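Long-range contacts in CS6 fimbrial subunit B, CS6 fimbrial subunit A (Escherichia coli, PDB 4B9G), which probably serves as a fimbrial subunit of the adhesive CS6 colonization factor of enterotoxigenic Escherichia coli, here completed by a fused donor strand from CssA: residues S19-I24 against Y39-T44; I67-N72 against N79-I84; S50-V55 against L134-Y139; K86-G91 against S108-A113; M43-G48 against F101-N106. All blocks are in the same frame, centred on the assembly; numbering follows the deposited sequence.

Overall arrangement
All five contacts lie in the CssB part of the fusion, and each ties to the same curled beta sheet. Interaction 3 is the most buried: a long ladder whose one face is apolar. Interactions 1 and 2 are partly buried hairpins with a largely apolar inner face and a more polar outer one; although their centres are about 18 Å apart, Tyr39 and Tyr82 join them. Interaction 4 adds strand 79-88 to strand 108-119, the neighbour of strand 37-44, and relies more on side-chain hydrogen bonds. Interaction 5 takes over where interaction 1 ends, sharing Met43 and Thr44; it is a surface contact of loops, with two direct hydrogen bonds and bridging waters.

Interaction 1: S19-I24 against Y39-T44; sequences SAVRII and YTVEMT
Ile24 lies against Thr40 across a hydrogen-bonded antiparallel pair, and its side chain can be followed outward. CB approaches Thr40 CG2 at 3.5 Å, a methyl that chi1 of -67° holds between the threonine's backbone N and carbonyl carbon. CG1 passes the same methyl obliquely, and CD1 at the tip is 3.8 Å from Thr40 CG2. That tip also lies over one face of the Arg22 guanidinium, towards its rim, and beside the carboxylate of Glu42. Arg22 and Glu42 run side by side, but their salt bridge is long, NH2 to OE1 being 3.8 Å, with the two planes turned 76° apart. A water bridges the pair, accepting from Arg22 NE and donating to Glu42 OE1 at 2.6 Å. The backbone supplies the regular grip: Arg22 with Glu42 and Ile24 with Thr40 each exchange two hydrogen bonds, whereas Thr44 N reaches Ala20 O only weakly, and a second water bridges those two atoms. On the other face Ile23 CD1 meets Val41 CG2 at 4.0 Å, Val21 packs on Val41 and Met43, and Ile23 CG2 touches the Tyr39 ring. An apolar inner face and a mixed, largely polar outer one are consistent with a hairpin of the immunoglobulin-like fold of fimbrial subunits; strand 21-28 also borders strand 145-160, supplied largely by the engineered CssA portion.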
# COMPACT_ATOMS: atom_id res chain seq x y z
N SER A 19 6.21 -14.49 3.49
CA SER A 19 7.36 -14.67 2.62
C SER A 19 7.13 -14.17 1.19
O SER A 19 8.07 -14.08 0.41
CB SER A 19 7.82 -16.12 2.58
OG SER A 19 6.85 -16.98 2.08
N ALA A 20 5.89 -13.86 0.82
CA ALA A 20 5.58 -13.49 -0.56
C ALA A 20 5.81 -12.02 -0.86
O ALA A 20 5.98 -11.66 -2.03
CB ALA A 20 4.15 -13.87 -0.89
N VAL A 21 5.76 -11.14 0.10
CA VAL A 21 5.69 -9.70 0.02
C VAL A 21 6.87 -9.03 0.69
O VAL A 21 7.27 -9.42 1.79
CB VAL A 21 4.38 -9.18 0.65
CG1 VAL A 21 4.24 -7.74 0.55
CG2 VAL A 21 3.21 -9.88 0.13
N ARG A 22 7.41 -7.98 0.06
CA ARG A 22 8.40 -7.11 0.67
C ARG A 22 7.97 -5.64 0.49
O ARG A 22 7.40 -5.26 -0.54
CB ARG A 22 9.78 -7.36 0.03
CG ARG A 22 10.84 -6.35 0.19
CD ARG A 22 12.11 -6.94 -0.33
NE ARG A 22 12.53 -6.64 -1.71
CZ ARG A 22 13.45 -5.73 -2.03
NH1 ARG A 22 13.97 -4.93 -1.12
NH2 ARG A 22 13.85 -5.65 -3.29
N ILE A 23 8.31 -4.82 1.48
CA ILE A 23 8.07 -3.39 1.50
C ILE A 23 9.42 -2.67 1.42
O ILE A 23 10.39 -3.07 2.09
CB ILE A 23 7.41 -2.96 2.81
CG1 ILE A 23 6.18 -3.82 3.14
CG2 ILE A 23 7.14 -1.45 2.79
CD1 ILE A 23 5.06 -3.74 2.13
N ILE A 24 9.49 -1.62 0.60
CA ILE A 24 10.70 -0.83 0.41
C ILE A 24 10.38 0.65 0.68
O ILE A 24 9.78 1.33 -0.16
CB ILE A 24 11.29 -0.97 -1.02
CG1 ILE A 24 11.33 -2.43 -1.47
CG2 ILE A 24 12.67 -0.33 -1.07
CD1 ILE A 24 11.85 -2.64 -2.89
N TYR A 39 6.62 4.63 -0.48
CA TYR A 39 7.19 3.30 -0.34
C TYR A 39 6.74 2.49 -1.55
O TYR A 39 5.79 2.88 -2.25
CB TYR A 39 6.83 2.63 1.00
CG TYR A 39 5.37 2.28 1.23
CD1 TYR A 39 4.83 1.10 0.73
CD2 TYR A 39 4.55 3.10 1.98
CE1 TYR A 39 3.51 0.74 0.99
CE2 TYR A 39 3.22 2.76 2.24
CZ TYR A 39 2.71 1.57 1.75
OH TYR A 39 1.42 1.16 2.00
N THR A 40 7.39 1.36 -1.78
CA THR A 40 6.96 0.44 -2.83
C THR A 40 6.77 -0.95 -2.21
O THR A 40 7.22 -1.24 -1.07
CB THR A 40 7.90 0.46 -3.97
OG1 THR A 40 7.94 1.67 -4.71
CG2 THR A 40 9.14 -0.10 -3.68
N VAL A 41 6.06 -1.79 -2.95
CA VAL A 41 5.69 -3.14 -2.53
C VAL A 41 6.03 -4.07 -3.69
O VAL A 41 5.68 -3.78 -4.85
CB VAL A 41 4.18 -3.24 -2.25
CG1 VAL A 41 3.81 -4.63 -1.74
CG2 VAL A 41 3.74 -2.15 -1.27
N GLU A 42 6.68 -5.19 -3.39
CA GLU A 42 6.99 -6.21 -4.40
C GLU A 42 6.50 -7.55 -3.90
O GLU A 42 6.66 -7.88 -2.72
CB GLU A 42 8.49 -6.24 -4.73
CG GLU A 42 9.01 -4.85 -5.15
CD GLU A 42 10.35 -4.85 -5.87
OE1 GLU A 42 11.07 -5.86 -5.84
OE2 GLU A 42 10.70 -3.82 -6.47
N MET A 43 5.89 -8.34 -4.78
CA MET A 43 5.41 -9.67 -4.40
C MET A 43 5.43 -10.62 -5.58
O MET A 43 5.29 -10.22 -6.72
CB MET A 43 4.00 -9.63 -3.82
CG MET A 43 2.91 -9.21 -4.81
SD MET A 43 1.20 -9.10 -4.11
CE MET A 43 1.31 -7.68 -3.03
N THR A 44 5.63 -11.90 -5.33
CA THR A 44 5.38 -12.91 -6.39
C THR A 44 4.22 -13.75 -5.91
O THR A 44 4.13 -14.11 -4.78
CB THR A 44 6.63 -13.79 -6.76
OG1 THR A 44 7.66 -12.97 -7.30
CG2 THR A 44 6.28 -14.85 -7.81
O HOH W 1 7.90 -13.33 -3.58
O HOH W 2 11.59 -7.74 -4.18

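Interaction 2: I67-N72 against N79-I84; sequences IGKLVN and NMNYYI
Gly68 provides the hollow and Tyr82 the bump that fills it. With chi1 at 72°, the tyrosine ring swings back across the partner strand, and Gly68 CA lies over one of its faces. Having no side chain, the glycine lets the ring come down onto the backbone, where Tyr82 CD1 is 3.5 Å from Gly68 O. Leu70 bounds this hollow further along, crossing the tyrosine at about a right angle with CG 3.7 Å from Tyr82 CE1. The phenol oxygen is hydrogen-bonded with Tyr39 OH, and a water lies 2.6 Å from Tyr82 OH and donates to Lys69 O. This is the antiparallel hairpin of strands 65-72 and 79-88, whose segments run 138° apart, a marked twist; Gly68 with Tyr82 and Leu70 with Met80 are its hydrogen-bonded pairs, and each exchanges two bonds. The reverse face has a different relief. Lys69 is a long ridge lying alongside Asn81, its CG 3.5 Å from Asn81 OD1; its CE passes 3.7 Å from Asn79 OD1, and a bend at the last torsion turns NZ to a water shared with Asn81 OD1. Next to that ridge Ile67 sets CG2 against Asn81 CB at 3.7 Å, while its CD1 turns to Tyr83 CB, fitting between the bases of the two side chains. At the other end Val71 CG2 rests obliquely on Asn79 CB.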
# COMPACT_ATOMS: atom_id res chain seq x y z
N ILE A 67 -7.72 5.92 0.56
CA ILE A 67 -6.64 6.75 1.04
C ILE A 67 -6.18 6.28 2.41
O ILE A 67 -6.98 6.18 3.34
CB ILE A 67 -7.07 8.22 1.09
CG1 ILE A 67 -7.56 8.70 -0.29
CG2 ILE A 67 -5.93 9.09 1.60
CD1 ILE A 67 -6.61 8.52 -1.42
N GLY A 68 -4.90 5.96 2.54
CA GLY A 68 -4.30 5.62 3.82
C GLY A 68 -3.46 6.77 4.35
O GLY A 68 -3.23 7.77 3.68
N LYS A 69 -3.01 6.59 5.59
CA LYS A 69 -2.15 7.57 6.26
C LYS A 69 -0.85 6.94 6.75
O LYS A 69 -0.85 5.81 7.28
CB LYS A 69 -2.86 8.18 7.47
CG LYS A 69 -3.98 9.12 7.13
CD LYS A 69 -4.53 9.76 8.38
CE LYS A 69 -5.23 11.06 8.05
NZ LYS A 69 -6.70 10.94 8.01
N LEU A 70 0.24 7.69 6.61
CA LEU A 70 1.49 7.42 7.32
C LEU A 70 1.63 8.54 8.35
O LEU A 70 1.63 9.72 8.00
CB LEU A 70 2.68 7.40 6.37
CG LEU A 70 2.58 6.35 5.25
CD1 LEU A 70 3.79 6.42 4.34
CD2 LEU A 70 2.42 4.95 5.77
N VAL A 71 1.68 8.17 9.62
CA VAL A 71 1.64 9.12 10.73
C VAL A 71 3.02 9.24 11.36
O VAL A 71 3.69 8.23 11.63
CB VAL A 71 0.60 8.66 11.78
CG1 VAL A 71 0.52 9.68 12.93
CG2 VAL A 71 -0.77 8.49 11.13
N ASN A 72 3.46 10.48 11.59
CA ASN A 72 4.72 10.73 12.26
C ASN A 72 4.71 10.01 13.61
O ASN A 72 3.82 10.22 14.45
CB ASN A 72 4.84 12.24 12.43
CG ASN A 72 6.14 12.67 13.07
OD1 ASN A 72 6.52 12.16 14.11
ND2 ASN A 72 6.80 13.64 12.47
N ASN A 79 0.72 13.89 9.37
CA ASN A 79 0.50 12.66 8.63
C ASN A 79 0.47 12.93 7.12
O ASN A 79 0.26 14.06 6.67
CB ASN A 79 -0.77 11.97 9.12
CG ASN A 79 -1.99 12.86 8.96
OD1 ASN A 79 -2.31 13.30 7.87
ND2 ASN A 79 -2.63 13.18 10.07
N MET A 80 0.71 11.86 6.37
CA MET A 80 0.73 11.88 4.91
C MET A 80 -0.37 10.96 4.39
O MET A 80 -0.45 9.81 4.79
CB MET A 80 2.09 11.37 4.41
CG MET A 80 3.27 12.19 4.91
SD MET A 80 4.79 11.45 4.33
CE MET A 80 6.01 12.59 5.00
N ASN A 81 -1.18 11.48 3.47
CA ASN A 81 -2.19 10.70 2.79
C ASN A 81 -1.64 10.08 1.50
O ASN A 81 -0.84 10.71 0.80
CB ASN A 81 -3.36 11.60 2.40
CG ASN A 81 -4.07 12.20 3.58
OD1 ASN A 81 -4.20 11.58 4.61
ND2 ASN A 81 -4.54 13.43 3.41
N TYR A 82 -2.09 8.87 1.16
CA TYR A 82 -1.60 8.21 -0.04
C TYR A 82 -2.59 7.18 -0.55
O TYR A 82 -3.45 6.73 0.19
CB TYR A 82 -0.23 7.55 0.20
CG TYR A 82 -0.29 6.31 1.06
CD1 TYR A 82 -0.28 6.38 2.45
CD2 TYR A 82 -0.35 5.05 0.48
CE1 TYR A 82 -0.32 5.23 3.23
CE2 TYR A 82 -0.37 3.89 1.24
CZ TYR A 82 -0.35 3.99 2.62
OH TYR A 82 -0.33 2.82 3.36
N TYR A 83 -2.41 6.76 -1.80
CA TYR A 83 -3.13 5.62 -2.36
C TYR A 83 -2.13 4.65 -3.00
O TYR A 83 -0.97 5.00 -3.27
CB TYR A 83 -4.18 6.04 -3.40
CG TYR A 83 -3.63 6.68 -4.63
CD1 TYR A 83 -3.24 5.92 -5.72
CD2 TYR A 83 -3.47 8.06 -4.69
CE1 TYR A 83 -2.73 6.55 -6.86
CE2 TYR A 83 -2.97 8.69 -5.80
CZ TYR A 83 -2.60 7.94 -6.88
OH TYR A 83 -2.12 8.54 -8.02
N ILE A 84 -2.58 3.43 -3.25
CA ILE A 84 -1.76 2.39 -3.88
C ILE A 84 -2.01 2.32 -5.39
O ILE A 84 -3.16 2.20 -5.85
CB ILE A 84 -2.07 1.00 -3.23
CG1 ILE A 84 -1.62 1.00 -1.77
CG2 ILE A 84 -1.43 -0.13 -4.04
CD1 ILE A 84 -0.12 0.96 -1.52
O HOH W 3 -0.89 3.07 5.92
O HOH W 4 -6.84 10.54 4.97

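Interaction 3: S50-V55 against L134-Y139; sequences SAVKIV and LTVSFY
A classic beta bulge opens this antiparallel ladder, Ser50 and Ala51 both facing Tyr139. Ser50 N donates to Tyr139 O at 2.9 Å, while Ala51 N reaches the same oxygen only weakly, at 3.3 Å. Tyr139 N returns a bond to Ala51 O, and from there the ladder is regular: Lys53 with Ser137 and Val55 with Thr135 exchange two bonds each, and the two strand segments run 170° apart, close to antiparallel. The Tyr139 ring presents its edge to the opposite backbone, with Ala51 O and Lys53 N near its plane. Tyr139 CD1 is 3.6 Å from Ala51 O, and further out CE1 comes near Lys53 CB. Lys53 leaves its backbone with CG anti to N (chi1 179°) and stays extended, so it crosses the ring's outer end obliquely and CD lies 3.6 Å from Tyr139 OH. The face of the sheet bearing Val52, Ile54 and Phe138 is apolar: Val52 CG2 meets Phe138 CD1 at 3.9 Å, the two side chains lying side by side. Ile54 CG1 is in contact with both methyls of Leu134, and Leu134 CD1 folds back to 3.6 Å from Val55 O. Strand 51-56 also bonds to strand 101-102, through Val52 with Phe101, and strand 128-142 bonds to strand 145-160, formed largely by the engineered CssA donor. The apolar face is covered by strand 37-44, whose Tyr39 and Val41 touch Leu134, and by Ile17 and Ala20 of the short helix 17-20 on Phe138.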
# COMPACT_ATOMS: atom_id res chain seq x y z
N SER A 50 -5.31 -16.93 -6.63
CA SER A 50 -6.03 -16.42 -7.76
C SER A 50 -6.28 -14.94 -7.77
O SER A 50 -6.47 -14.37 -8.82
CB SER A 50 -7.36 -17.15 -7.98
OG SER A 50 -7.22 -18.50 -8.02
N ALA A 51 -6.30 -14.32 -6.60
CA ALA A 51 -6.61 -12.90 -6.49
C ALA A 51 -5.92 -12.29 -5.29
O ALA A 51 -5.61 -12.98 -4.31
CB ALA A 51 -8.12 -12.67 -6.42
N VAL A 52 -5.70 -10.98 -5.38
CA VAL A 52 -5.03 -10.19 -4.36
C VAL A 52 -5.84 -8.95 -4.04
O VAL A 52 -6.35 -8.30 -4.94
CB VAL A 52 -3.61 -9.76 -4.84
CG1 VAL A 52 -2.98 -8.73 -3.90
CG2 VAL A 52 -2.72 -11.00 -4.99
N LYS A 53 -5.93 -8.55 -2.79
CA LYS A 53 -6.35 -7.28 -2.25
C LYS A 53 -5.14 -6.60 -1.64
O LYS A 53 -4.38 -7.24 -0.91
CB LYS A 53 -7.41 -7.44 -1.19
CG LYS A 53 -7.94 -6.26 -0.53
CD LYS A 53 -8.99 -6.52 0.49
CE LYS A 53 -9.60 -5.36 1.07
NZ LYS A 53 -10.56 -5.79 2.11
N ILE A 54 -4.98 -5.31 -1.93
CA ILE A 54 -3.88 -4.53 -1.36
C ILE A 54 -4.41 -3.12 -1.08
O ILE A 54 -4.72 -2.37 -2.00
CB ILE A 54 -2.63 -4.56 -2.28
CG1 ILE A 54 -1.54 -3.68 -1.70
CG2 ILE A 54 -2.94 -4.20 -3.74
CD1 ILE A 54 -0.21 -3.82 -2.39
N VAL A 55 -4.58 -2.76 0.16
CA VAL A 55 -5.24 -1.59 0.64
C VAL A 55 -4.64 -1.09 1.96
O VAL A 55 -4.38 -1.89 2.83
CB VAL A 55 -6.78 -1.84 0.74
CG1 VAL A 55 -7.06 -2.78 1.77
CG2 VAL A 55 -7.52 -0.65 1.04
N LEU A 134 -0.25 -1.78 5.87
CA LEU A 134 -0.83 -2.08 4.57
C LEU A 134 -1.42 -3.49 4.64
O LEU A 134 -0.71 -4.44 4.96
CB LEU A 134 0.26 -2.06 3.50
CG LEU A 134 -0.19 -2.43 2.10
CD1 LEU A 134 -1.09 -1.35 1.47
CD2 LEU A 134 1.01 -2.69 1.24
N THR A 135 -2.71 -3.62 4.35
CA THR A 135 -3.36 -4.93 4.29
C THR A 135 -3.12 -5.54 2.91
O THR A 135 -3.44 -4.95 1.88
CB THR A 135 -4.87 -4.82 4.50
OG1 THR A 135 -5.14 -4.24 5.78
CG2 THR A 135 -5.54 -6.19 4.35
N VAL A 136 -2.56 -6.76 2.91
CA VAL A 136 -2.50 -7.59 1.71
C VAL A 136 -3.23 -8.88 2.03
O VAL A 136 -3.01 -9.50 3.08
CB VAL A 136 -1.06 -7.89 1.26
CG1 VAL A 136 -1.04 -8.74 -0.01
CG2 VAL A 136 -0.25 -6.60 1.08
N SER A 137 -4.14 -9.28 1.14
CA SER A 137 -4.89 -10.52 1.29
C SER A 137 -4.81 -11.32 -0.00
O SER A 137 -4.83 -10.76 -1.10
CB SER A 137 -6.35 -10.25 1.64
OG SER A 137 -6.44 -9.44 2.79
N PHE A 138 -4.71 -12.64 0.16
CA PHE A 138 -4.67 -13.60 -0.94
C PHE A 138 -5.96 -14.43 -0.92
O PHE A 138 -6.44 -14.82 0.16
CB PHE A 138 -3.49 -14.56 -0.78
CG PHE A 138 -2.12 -13.95 -1.01
CD1 PHE A 138 -1.93 -12.71 -1.61
CD2 PHE A 138 -0.99 -14.67 -0.67
CE1 PHE A 138 -0.65 -12.21 -1.85
CE2 PHE A 138 0.28 -14.19 -0.92
CZ PHE A 138 0.45 -12.96 -1.51
N TYR A 139 -6.48 -14.75 -2.10
CA TYR A 139 -7.74 -15.47 -2.28
C TYR A 139 -7.56 -16.63 -3.25
O TYR A 139 -6.75 -16.56 -4.19
CB TYR A 139 -8.83 -14.56 -2.86
CG TYR A 139 -9.11 -13.36 -2.00
CD1 TYR A 139 -8.30 -12.24 -2.07
CD2 TYR A 139 -10.17 -13.35 -1.08
CE1 TYR A 139 -8.52 -11.14 -1.27
CE2 TYR A 139 -10.39 -12.23 -0.27
CZ TYR A 139 -9.55 -11.14 -0.37
OH TYR A 139 -9.72 -10.01 0.41

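Interaction 4: K86-G91 against S108-A113; sequences KDSGAG and SYTFSA
Lys86 begins the contact by laying its aliphatic chain obliquely against Phe111, CB being 3.7 Å from Phe111 CE2. The chain starts with CG anti to the backbone N (chi1 -177°), passes the edge of the Tyr109 ring with CD, then bends at its last two torsions and turns NZ back to Gly89 O at 2.8 Å, within its own segment. Asp87 N donates to Thr110 O at 2.8 Å. The Asp87 carboxylate meets Ser112, two residues beyond Thr110, whose OG donates to Asp87 OD2 at 2.9 Å from above the carboxylate plane; OD1 forms a salt bridge with Arg85. Ser88 N then reaches Thr110 O at 3.3 Å, from the same face of that carbonyl as Asp87 N; two consecutive residues thus sharing Thr110 O make a classic beta bulge, which shifts the register by one. Thr110 N answers to Ser88 O, and the hydroxyls pair, Ser88 OG to Thr110 OG1 being 2.7 Å. Gly89, just past the strand, rests its CA on one face of Tyr109, 3.8 Å from the ring centroid and 26° off its normal, a CH-pi contact. Ala90 O takes the Tyr109 OH proton at 2.6 Å, in the carbonyl plane on a lone pair. Tyr109 OH also accepts from Lys104 N, which fixes the phenol between two loops. With both charged groups of the segment partnered, Lys86 by a carbonyl and Asp87 by Arg85 and Ser112, the turn leaving strand 79-88 is held by directional polar bonds around a bulge, and the two donors on Thr110 O probably polarise that carbonyl.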
# COMPACT_ATOMS: atom_id res chain seq x y z
N LYS A 86 -0.74 0.19 -8.92
CA LYS A 86 -0.01 -0.97 -9.44
C LYS A 86 0.95 -0.52 -10.53
O LYS A 86 0.53 0.13 -11.49
CB LYS A 86 -0.98 -2.00 -10.01
CG LYS A 86 -0.28 -3.26 -10.50
CD LYS A 86 -1.24 -4.38 -10.93
CE LYS A 86 -2.15 -4.05 -12.11
NZ LYS A 86 -1.38 -3.90 -13.36
N ASP A 87 2.22 -0.88 -10.37
CA ASP A 87 3.26 -0.53 -11.34
C ASP A 87 3.76 -1.68 -12.23
O ASP A 87 4.43 -1.41 -13.23
CB ASP A 87 4.42 0.18 -10.67
CG ASP A 87 4.07 1.61 -10.27
OD1 ASP A 87 3.14 2.20 -10.86
OD2 ASP A 87 4.73 2.17 -9.38
N SER A 88 3.44 -2.92 -11.91
CA SER A 88 3.71 -4.03 -12.83
C SER A 88 2.91 -5.25 -12.41
O SER A 88 2.52 -5.39 -11.26
CB SER A 88 5.19 -4.38 -12.93
OG SER A 88 5.62 -4.94 -11.71
N GLY A 89 2.69 -6.13 -13.38
CA GLY A 89 1.97 -7.38 -13.19
C GLY A 89 0.58 -7.33 -13.82
O GLY A 89 -0.13 -6.34 -13.66
N ALA A 90 0.16 -8.37 -14.52
CA ALA A 90 -1.08 -8.32 -15.29
C ALA A 90 -2.34 -8.38 -14.42
O ALA A 90 -2.42 -9.17 -13.48
CB ALA A 90 -1.11 -9.46 -16.29
N GLY A 91 -3.34 -7.56 -14.76
CA GLY A 91 -4.63 -7.67 -14.12
C GLY A 91 -5.36 -6.34 -13.97
O GLY A 91 -4.76 -5.27 -14.05
N SER A 108 5.34 -11.82 -10.93
CA SER A 108 5.66 -10.78 -9.96
C SER A 108 4.83 -9.50 -10.17
O SER A 108 4.51 -9.13 -11.30
CB SER A 108 7.15 -10.45 -10.01
OG SER A 108 7.93 -11.47 -9.40
N TYR A 109 4.48 -8.85 -9.06
CA TYR A 109 3.71 -7.61 -9.05
C TYR A 109 4.45 -6.56 -8.23
O TYR A 109 5.07 -6.87 -7.20
CB TYR A 109 2.30 -7.85 -8.43
CG TYR A 109 1.40 -8.64 -9.33
CD1 TYR A 109 1.61 -9.99 -9.54
CD2 TYR A 109 0.41 -8.01 -10.08
CE1 TYR A 109 0.83 -10.71 -10.43
CE2 TYR A 109 -0.38 -8.73 -10.99
CZ TYR A 109 -0.14 -10.08 -11.17
OH TYR A 109 -0.88 -10.81 -12.08
N THR A 110 4.37 -5.32 -8.68
CA THR A 110 4.90 -4.21 -7.91
C THR A 110 3.83 -3.14 -7.78
O THR A 110 3.00 -2.96 -8.67
CB THR A 110 6.18 -3.61 -8.51
OG1 THR A 110 5.88 -3.04 -9.79
CG2 THR A 110 7.29 -4.66 -8.62
N PHE A 111 3.87 -2.44 -6.65
CA PHE A 111 2.94 -1.37 -6.33
C PHE A 111 3.71 -0.23 -5.69
O PHE A 111 4.80 -0.44 -5.13
CB PHE A 111 1.84 -1.84 -5.36
CG PHE A 111 1.05 -3.05 -5.83
CD1 PHE A 111 1.55 -4.34 -5.66
CD2 PHE A 111 -0.21 -2.89 -6.42
CE1 PHE A 111 0.83 -5.43 -6.08
CE2 PHE A 111 -0.94 -3.99 -6.84
CZ PHE A 111 -0.43 -5.26 -6.66
N SER A 112 3.22 0.97 -5.70
CA SER A 112 3.71 2.16 -5.15
C SER A 112 2.65 2.88 -4.29
O SER A 112 1.48 2.94 -4.68
CB SER A 112 4.32 3.07 -6.21
OG SER A 112 3.36 3.32 -7.07
N ALA A 113 3.07 3.43 -3.16
CA ALA A 113 2.27 4.33 -2.34
C ALA A 113 2.50 5.75 -2.81
O ALA A 113 3.64 6.24 -2.76
CB ALA A 113 2.68 4.19 -0.86
O HOH W 5 6.40 -0.01 -7.64
O HOH W 6 1.61 -10.90 -14.45

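Interaction 5: M43-G48 against F101-N106; sequences MTIPAG and FSVKEN
Ile45 and Val103 supply the apolar part, meeting obliquely with CG2 to CG2 at 3.8 Å. Ile45 also presses CB against Lys104 O at 3.6 Å and lays CG2 along Glu105 CA, so it lies on the bend of the opposing loop; Val103 CG1 in turn sits over one face of the Phe101 ring. Thr44 adds a methyl contact with the backbone of Asn106. Two direct hydrogen bonds follow. Asn106 N donates to Ile45 O at 2.8 Å, and Gly48 N meets Glu105 OE1 at 3.0 Å in an essentially straight bond (179° at the hydrogen) that comes from above the carboxylate plane. With the glutamate's chi1 at 57°, CG lies between the backbone N and carbonyl carbon, and the chain then runs extended to the Gly48 amide. Water-mediated links make the third group: one water donates to both Ile45 O and Asn106 OD1, the latter at 2.9 Å, while another accepts from Ala47 N and donates to Asn106 OD1, placing two waters on one amide oxygen. Ile45 is also backbone-bonded with Thr107, and Val103 with Ser50 beside strand 51-56. This is a surface association of connecting loops at an end of a beta sandwich, joining the loop after strand 37-44 to the one between strands 101-102 and 108-119.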
# COMPACT_ATOMS: atom_id res chain seq x y z
N MET A 43 5.89 -8.34 -4.78
CA MET A 43 5.41 -9.67 -4.40
C MET A 43 5.43 -10.62 -5.58
O MET A 43 5.29 -10.22 -6.72
CB MET A 43 4.00 -9.63 -3.82
CG MET A 43 2.91 -9.21 -4.81
SD MET A 43 1.20 -9.10 -4.11
CE MET A 43 1.31 -7.68 -3.03
N THR A 44 5.63 -11.90 -5.33
CA THR A 44 5.38 -12.91 -6.39
C THR A 44 4.22 -13.75 -5.91
O THR A 44 4.13 -14.11 -4.78
CB THR A 44 6.63 -13.79 -6.76
OG1 THR A 44 7.66 -12.97 -7.30
CG2 THR A 44 6.28 -14.85 -7.81
N ILE A 45 3.31 -14.06 -6.79
CA ILE A 45 2.09 -14.74 -6.41
C ILE A 45 2.36 -16.24 -6.21
O ILE A 45 2.79 -16.92 -7.15
CB ILE A 45 1.08 -14.55 -7.53
CG1 ILE A 45 0.89 -13.05 -7.85
CG2 ILE A 45 -0.22 -15.24 -7.18
CD1 ILE A 45 0.49 -12.16 -6.68
N PRO A 46 2.08 -16.79 -5.01
CA PRO A 46 2.29 -18.22 -4.82
C PRO A 46 1.30 -19.04 -5.62
O PRO A 46 0.18 -18.63 -5.89
CB PRO A 46 2.01 -18.42 -3.32
CG PRO A 46 2.17 -17.08 -2.71
CD PRO A 46 1.71 -16.12 -3.75
N ALA A 47 1.70 -20.26 -5.96
CA ALA A 47 0.79 -21.19 -6.61
C ALA A 47 -0.44 -21.36 -5.71
O ALA A 47 -0.31 -21.46 -4.49
CB ALA A 47 1.46 -22.53 -6.84
N GLY A 48 -1.63 -21.37 -6.32
CA GLY A 48 -2.86 -21.51 -5.56
C GLY A 48 -3.55 -20.19 -5.24
O GLY A 48 -4.68 -20.20 -4.76
N PHE A 101 -8.43 -8.34 -6.96
CA PHE A 101 -8.38 -8.47 -8.41
C PHE A 101 -7.63 -9.74 -8.77
O PHE A 101 -6.75 -10.20 -8.04
CB PHE A 101 -7.76 -7.23 -9.07
CG PHE A 101 -6.24 -7.15 -8.98
CD1 PHE A 101 -5.60 -6.85 -7.79
CD2 PHE A 101 -5.46 -7.35 -10.11
CE1 PHE A 101 -4.20 -6.77 -7.74
CE2 PHE A 101 -4.07 -7.27 -10.07
CZ PHE A 101 -3.44 -6.97 -8.87
N SER A 102 -7.98 -10.33 -9.91
CA SER A 102 -7.39 -11.59 -10.35
C SER A 102 -5.96 -11.38 -10.87
O SER A 102 -5.69 -10.46 -11.65
CB SER A 102 -8.28 -12.24 -11.41
OG SER A 102 -9.54 -12.55 -10.84
N VAL A 103 -5.08 -12.28 -10.44
CA VAL A 103 -3.64 -12.23 -10.72
C VAL A 103 -3.18 -13.53 -11.37
O VAL A 103 -3.88 -14.53 -11.36
CB VAL A 103 -2.81 -11.98 -9.43
CG1 VAL A 103 -3.09 -10.60 -8.87
CG2 VAL A 103 -3.06 -13.04 -8.39
N LYS A 104 -1.99 -13.52 -11.92
CA LYS A 104 -1.32 -14.66 -12.51
C LYS A 104 -0.31 -15.29 -11.55
O LYS A 104 0.62 -14.65 -11.11
CB LYS A 104 -0.67 -14.37 -13.89
CG LYS A 104 -1.55 -13.79 -14.95
CD LYS A 104 -0.81 -13.48 -16.27
CE LYS A 104 -1.79 -13.09 -17.36
NZ LYS A 104 -2.73 -14.08 -17.83
N GLU A 105 -0.52 -16.57 -11.26
CA GLU A 105 0.37 -17.23 -10.31
C GLU A 105 1.80 -17.33 -10.85
O GLU A 105 2.01 -17.38 -12.07
CB GLU A 105 -0.17 -18.60 -9.80
CG GLU A 105 -0.50 -19.67 -10.82
CD GLU A 105 -0.84 -21.01 -10.15
OE1 GLU A 105 -1.77 -21.07 -9.30
OE2 GLU A 105 -0.17 -22.03 -10.49
N ASN A 106 2.76 -17.30 -9.93
CA ASN A 106 4.18 -17.43 -10.26
C ASN A 106 4.70 -16.29 -11.11
O ASN A 106 5.63 -16.44 -11.90
CB ASN A 106 4.46 -18.75 -10.95
CG ASN A 106 4.27 -19.91 -10.01
OD1 ASN A 106 4.66 -19.84 -8.85
ND2 ASN A 106 3.65 -20.96 -10.50
O HOH W 7 5.55 -18.18 -6.60
O HOH W 8 4.59 -20.71 -5.78